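Cerato-platanin 1 (Moniliophthora perniciosa, PDB 3SUJ) is of unknown molecular function but is a secreted fungal protein of the cerato-platanin family, built as a double-psi beta barrel and able to bind zinc. Local coordinates at residues A[50-54]-A[55-59]; A[102-105]-A[106-110]. One frame throughout, in Å; residues are numbered along the deposited sequence.

From the N terminus, the chain first forms strand 3-7 and reaches contact 1 just after strand 47-49, in the long loop that leads to strand 63-68. There, residues 55-59 fold back on 50-54, closing a tight local loop. Contact 2 comes later, where the chain leaves helix 94-101 and winds a single helical turn before entering strand 111-118. The two follow in series, neither nesting nor crossing. Their centres are about 26 Å apart, on opposite sides of the chain's centre. Contact 1 shapes a connection from the edge strand 47-49 toward strand 63-68, whereas contact 2 shapes the join between helix 94-101 and strand 111-118.

Contact 1: A[50-54]-A[55-59]; sequences SDIAG and YNSPN. With ZN (zinc ion), chain E.
N59 sends its side-chain amide back to the backbone of D51: ND2 donates to D51 O at 2.9 Å, nearly straight at 166°. The donor stands 36° above the carbonyl plane, although the oxygen lies almost in the plane of the N59 amide. With CG anti to its own carbonyl carbon (chi1 -70°), N59 lays the amide alongside D51 CB. Its other end, OD1, is held by K117 NZ.

Between these ends the chain reverses. S57 N bonds to G54 O at 3.2 Å, closing a type II turn with Y55 and N56 at its corners; their polar ends are held elsewhere, Y55 OH by D25 and N56 OD1 by the backbone N of N28. S57 OG faces into the bend. It accepts a hydrogen bond from N59 N at 2.9 Å and is hydrogen-bonded to water 2 at 2.6 Å; that water accepts from A53 N at 3.1 Å, so it bridges the two arms. Roughly across S57 OG from the water, I52 adds the apolar part: its terminal methyl CD1 sits 3.7 Å from N59 CB, and CG2 rests near S57 CB. I52 O is bonded to R85.

Farther out along the D51 side chain, the carboxylate binds zinc through OD2 at 2.0 Å, while OD1 accepts a hydrogen bond from water 1, itself a ligand of the metal. The peptide gripped by N59 is therefore that of a metal-binding residue. The arrangement is a type II beta turn running straight into an ST turn at S57, beside a zinc site on the loop after strand 47-49.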
loop_
_atom_site.group_PDB
_atom_site.type_symbol
_atom_site.label_atom_id
_atom_site.label_comp_id
_atom_site.label_asym_id
_atom_site.label_seq_id
_atom_site.Cartn_x
_atom_site.Cartn_y
_atom_site.Cartn_z
ATOM N N SER A 50 3.820 3.004 7.898
ATOM C CA SER A 50 4.727 3.386 8.977
ATOM C C SER A 50 5.531 2.228 9.460
ATOM O O SER A 50 6.524 2.468 10.189
ATOM C CB SER A 50 3.962 4.109 10.063
ATOM O OG SER A 50 2.951 3.281 10.614
ATOM N N ASP A 51 5.251 1.004 9.072
ATOM C CA ASP A 51 6.087 -0.158 9.405
ATOM C C ASP A 51 7.354 -0.145 8.596
ATOM O O ASP A 51 8.248 -0.906 8.884
ATOM C CB ASP A 51 5.351 -1.469 9.141
ATOM C CG ASP A 51 4.376 -1.817 10.233
ATOM O OD1 ASP A 51 4.264 -1.124 11.239
ATOM O OD2 ASP A 51 3.655 -2.792 9.980
ATOM N N ILE A 52 7.444 0.689 7.549
ATOM C CA ILE A 52 8.705 0.865 6.811
ATOM C C ILE A 52 9.452 1.973 7.529
ATOM O O ILE A 52 9.134 3.153 7.341
ATOM C CB ILE A 52 8.451 1.224 5.382
ATOM C CG1 ILE A 52 7.525 0.220 4.695
ATOM C CG2 ILE A 52 9.784 1.459 4.577
ATOM C CD1 ILE A 52 8.161 -1.003 4.651
ATOM N N ALA A 53 10.389 1.620 8.394
ATOM C CA ALA A 53 11.024 2.620 9.280
ATOM C C ALA A 53 11.951 3.554 8.486
ATOM O O ALA A 53 12.094 4.733 8.859
ATOM C CB ALA A 53 11.848 1.910 10.378
ATOM N N GLY A 54 12.464 3.067 7.362
ATOM C CA GLY A 54 13.402 3.854 6.554
ATOM C C GLY A 54 14.020 2.903 5.602
ATOM O O GLY A 54 13.572 1.735 5.438
ATOM N N TYR A 55 15.085 3.341 4.937
ATOM C CA TYR A 55 15.789 2.535 3.970
ATOM C C TYR A 55 16.111 1.176 4.531
ATOM O O TYR A 55 16.522 0.984 5.666
ATOM C CB TYR A 55 17.084 3.278 3.575
ATOM C CG TYR A 55 17.901 2.561 2.464
ATOM C CD1 TYR A 55 17.528 2.564 1.141
ATOM C CD2 TYR A 55 19.003 1.897 2.825
ATOM C CE1 TYR A 55 18.344 1.900 0.203
ATOM C CE2 TYR A 55 19.799 1.162 1.964
ATOM C CZ TYR A 55 19.456 1.191 0.678
ATOM O OH TYR A 55 20.255 0.541 -0.272
ATOM N N ASN A 56 15.924 0.171 3.664
ATOM C CA ASN A 56 16.268 -1.233 3.916
ATOM C C ASN A 56 15.447 -1.887 5.048
ATOM O O ASN A 56 15.841 -2.891 5.579
ATOM C CB ASN A 56 17.807 -1.362 4.196
ATOM C CG ASN A 56 18.474 -2.445 3.371
ATOM O OD1 ASN A 56 17.810 -3.288 2.741
ATOM N ND2 ASN A 56 19.837 -2.444 3.405
ATOM N N SER A 57 14.265 -1.360 5.345
ATOM C CA SER A 57 13.407 -2.008 6.311
ATOM C C SER A 57 13.106 -3.458 5.896
ATOM O O SER A 57 12.703 -3.724 4.733
ATOM C CB SER A 57 12.060 -1.302 6.296
ATOM O OG SER A 57 11.072 -2.014 7.033
ATOM N N PRO A 58 13.082 -4.393 6.851
ATOM C CA PRO A 58 12.661 -5.763 6.535
ATOM C C PRO A 58 11.203 -5.852 6.204
ATOM O O PRO A 58 10.790 -6.899 5.698
ATOM C CB PRO A 58 13.017 -6.572 7.820
ATOM C CG PRO A 58 13.975 -5.675 8.517
ATOM C CD PRO A 58 13.645 -4.253 8.222
ATOM N N ASN A 59 10.410 -4.832 6.493
ATOM C CA ASN A 59 9.007 -4.829 6.063
ATOM C C ASN A 59 8.837 -4.431 4.606
ATOM O O ASN A 59 7.700 -4.488 4.073
ATOM C CB ASN A 59 8.183 -3.917 6.964
ATOM C CG ASN A 59 8.035 -4.524 8.342
ATOM O OD1 ASN A 59 7.792 -5.758 8.427
ATOM N ND2 ASN A 59 8.147 -3.746 9.368
HETATM ZN ZN ZN E . 2.248 -2.950 11.451
HETATM O O HOH W 1 3.201 -2.823 13.402
HETATM O O HOH W 2 11.303 -1.159 9.486
#

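Contact 2: A[102-105]-A[106-110]; sequences NKRA and EELGT. With NA (sodium ion), chain H.
E107 OE1 takes two donors: R104 NE at 2.9 Å and water 4, also at 2.9 Å. The neighbouring oxygen of the carboxylate completes a side-on, two-pronged salt bridge, with R104 NH2 donating to E107 OE2 at 2.6 Å. Both oxygens lie close to the guanidinium plane, yet the nitrogens come in from above the carboxylate, because the two flat groups are turned 52° from each other. A bend in the arginine chain (chi3 75°) swings NE and NH2 round to meet E107, which reaches out with its own chain extended.

The L108 methyls lie over one face of the guanidinium, CD1 offset toward its rim and packed on R104 CB at 3.8 Å. Were R104 replaced by an alanine, the E107 carboxylate would probably lose its charged mate and turn more freely, with water 4 remaining, and the L108 methyls would lose the flat group they rest on.

The backbone makes one helical turn: R104 O accepts a hydrogen bond from L108 N at 2.9 Å, and A105 O one from G109 N at 2.8 Å. At the helix start, water 3 accepts one from E107 N at 3.0 Å, while D98 OD1 accepts one from A105 N. E106 holds a sodium ion with both carboxylate oxygens, three waters filling in round the metal. A105 packs on Y7 of strand 3-7. This is a short surface helix, with R104 at the N-cap position, an i to i+3 salt bridge on its first turn and G109 at positive phi ending it before strand 111-118.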
loop_
_atom_site.group_PDB
_atom_site.type_symbol
_atom_site.label_atom_id
_atom_site.label_comp_id
_atom_site.label_asym_id
_atom_site.label_seq_id
_atom_site.Cartn_x
_atom_site.Cartn_y
_atom_site.Cartn_z
ATOM N N ASN A 102 -15.563 1.563 -1.943
ATOM C CA ASN A 102 -16.615 1.721 -2.967
ATOM C C ASN A 102 -16.657 3.128 -3.614
ATOM O O ASN A 102 -17.676 3.780 -3.653
ATOM C CB ASN A 102 -17.994 1.260 -2.458
ATOM C CG ASN A 102 -18.989 1.057 -3.611
ATOM O OD1 ASN A 102 -18.590 0.891 -4.791
ATOM N ND2 ASN A 102 -20.246 1.202 -3.291
ATOM N N LYS A 103 -15.473 3.552 -4.034
ATOM C CA LYS A 103 -15.267 4.746 -4.862
ATOM C C LYS A 103 -15.401 6.031 -4.039
ATOM O O LYS A 103 -15.833 7.074 -4.563
ATOM C CB LYS A 103 -16.213 4.803 -6.088
ATOM C CG LYS A 103 -16.030 3.524 -6.859
ATOM C CD LYS A 103 -16.919 3.520 -8.133
ATOM C CE LYS A 103 -16.629 2.202 -8.830
ATOM N NZ LYS A 103 -17.296 2.114 -10.183
ATOM N N ARG A 104 -15.025 6.003 -2.769
ATOM C CA ARG A 104 -15.144 7.150 -1.879
ATOM C C ARG A 104 -13.790 7.603 -1.344
ATOM O O ARG A 104 -13.767 8.294 -0.305
ATOM C CB ARG A 104 -16.068 6.772 -0.727
ATOM C CG ARG A 104 -17.467 6.435 -1.198
ATOM C CD ARG A 104 -18.341 5.983 -0.051
ATOM N NE ARG A 104 -18.666 7.180 0.674
ATOM C CZ ARG A 104 -19.012 7.204 1.964
ATOM N NH1 ARG A 104 -19.054 6.084 2.631
ATOM N NH2 ARG A 104 -19.298 8.377 2.515
ATOM N N ALA A 105 -12.719 7.332 -2.026
ATOM C CA ALA A 105 -11.387 7.684 -1.495
ATOM C C ALA A 105 -11.245 9.216 -1.287
ATOM O O ALA A 105 -10.906 9.688 -0.241
ATOM C CB ALA A 105 -10.329 7.234 -2.405
ATOM N N GLU A 106 -11.401 9.980 -2.318
ATOM C CA GLU A 106 -11.405 11.440 -2.270
ATOM C C GLU A 106 -12.406 12.018 -1.307
ATOM O O GLU A 106 -12.054 12.893 -0.476
ATOM C CB GLU A 106 -11.609 12.006 -3.689
ATOM C CG GLU A 106 -11.423 13.528 -3.849
ATOM C CD GLU A 106 -11.361 13.961 -5.351
ATOM O OE1 GLU A 106 -11.605 13.179 -6.333
ATOM O OE2 GLU A 106 -10.993 15.122 -5.574
ATOM N N GLU A 107 -13.635 11.546 -1.294
ATOM C CA GLU A 107 -14.582 12.033 -0.351
ATOM C C GLU A 107 -14.179 11.839 1.098
ATOM O O GLU A 107 -14.194 12.746 1.928
ATOM C CB GLU A 107 -15.931 11.331 -0.643
ATOM C CG GLU A 107 -16.917 11.607 0.391
ATOM C CD GLU A 107 -18.063 10.599 0.453
ATOM O OE1 GLU A 107 -18.237 9.758 -0.467
ATOM O OE2 GLU A 107 -18.810 10.653 1.437
ATOM N N LEU A 108 -13.706 10.649 1.467
ATOM C CA LEU A 108 -13.339 10.333 2.845
ATOM C C LEU A 108 -11.962 10.851 3.231
ATOM O O LEU A 108 -11.770 11.294 4.352
ATOM C CB LEU A 108 -13.453 8.804 3.073
ATOM C CG LEU A 108 -14.897 8.283 2.926
ATOM C CD1 LEU A 108 -14.992 6.743 2.893
ATOM C CD2 LEU A 108 -15.779 8.894 3.999
ATOM N N GLY A 109 -11.043 10.725 2.310
ATOM C CA GLY A 109 -9.679 11.205 2.541
ATOM C C GLY A 109 -8.826 10.199 3.318
ATOM O O GLY A 109 -7.854 9.665 2.828
ATOM N N THR A 110 -9.252 9.969 4.556
ATOM C CA THR A 110 -8.579 9.007 5.526
ATOM C C THR A 110 -9.652 8.174 6.212
ATOM O O THR A 110 -10.688 8.769 6.594
ATOM C CB THR A 110 -7.755 9.767 6.537
ATOM O OG1 THR A 110 -6.715 10.480 5.816
ATOM C CG2 THR A 110 -7.100 8.832 7.560
HETATM NA NA NA H . -11.494 14.254 -8.037
HETATM O O HOH W 3 -14.810 10.107 -3.601
HETATM O O HOH W 4 -17.429 9.663 -3.245
HETATM O O HOH W 5 -11.124 16.435 -7.350
HETATM O O HOH W 6 -11.472 12.865 -9.539
HETATM O O HOH W 7 -13.356 14.628 -8.217
#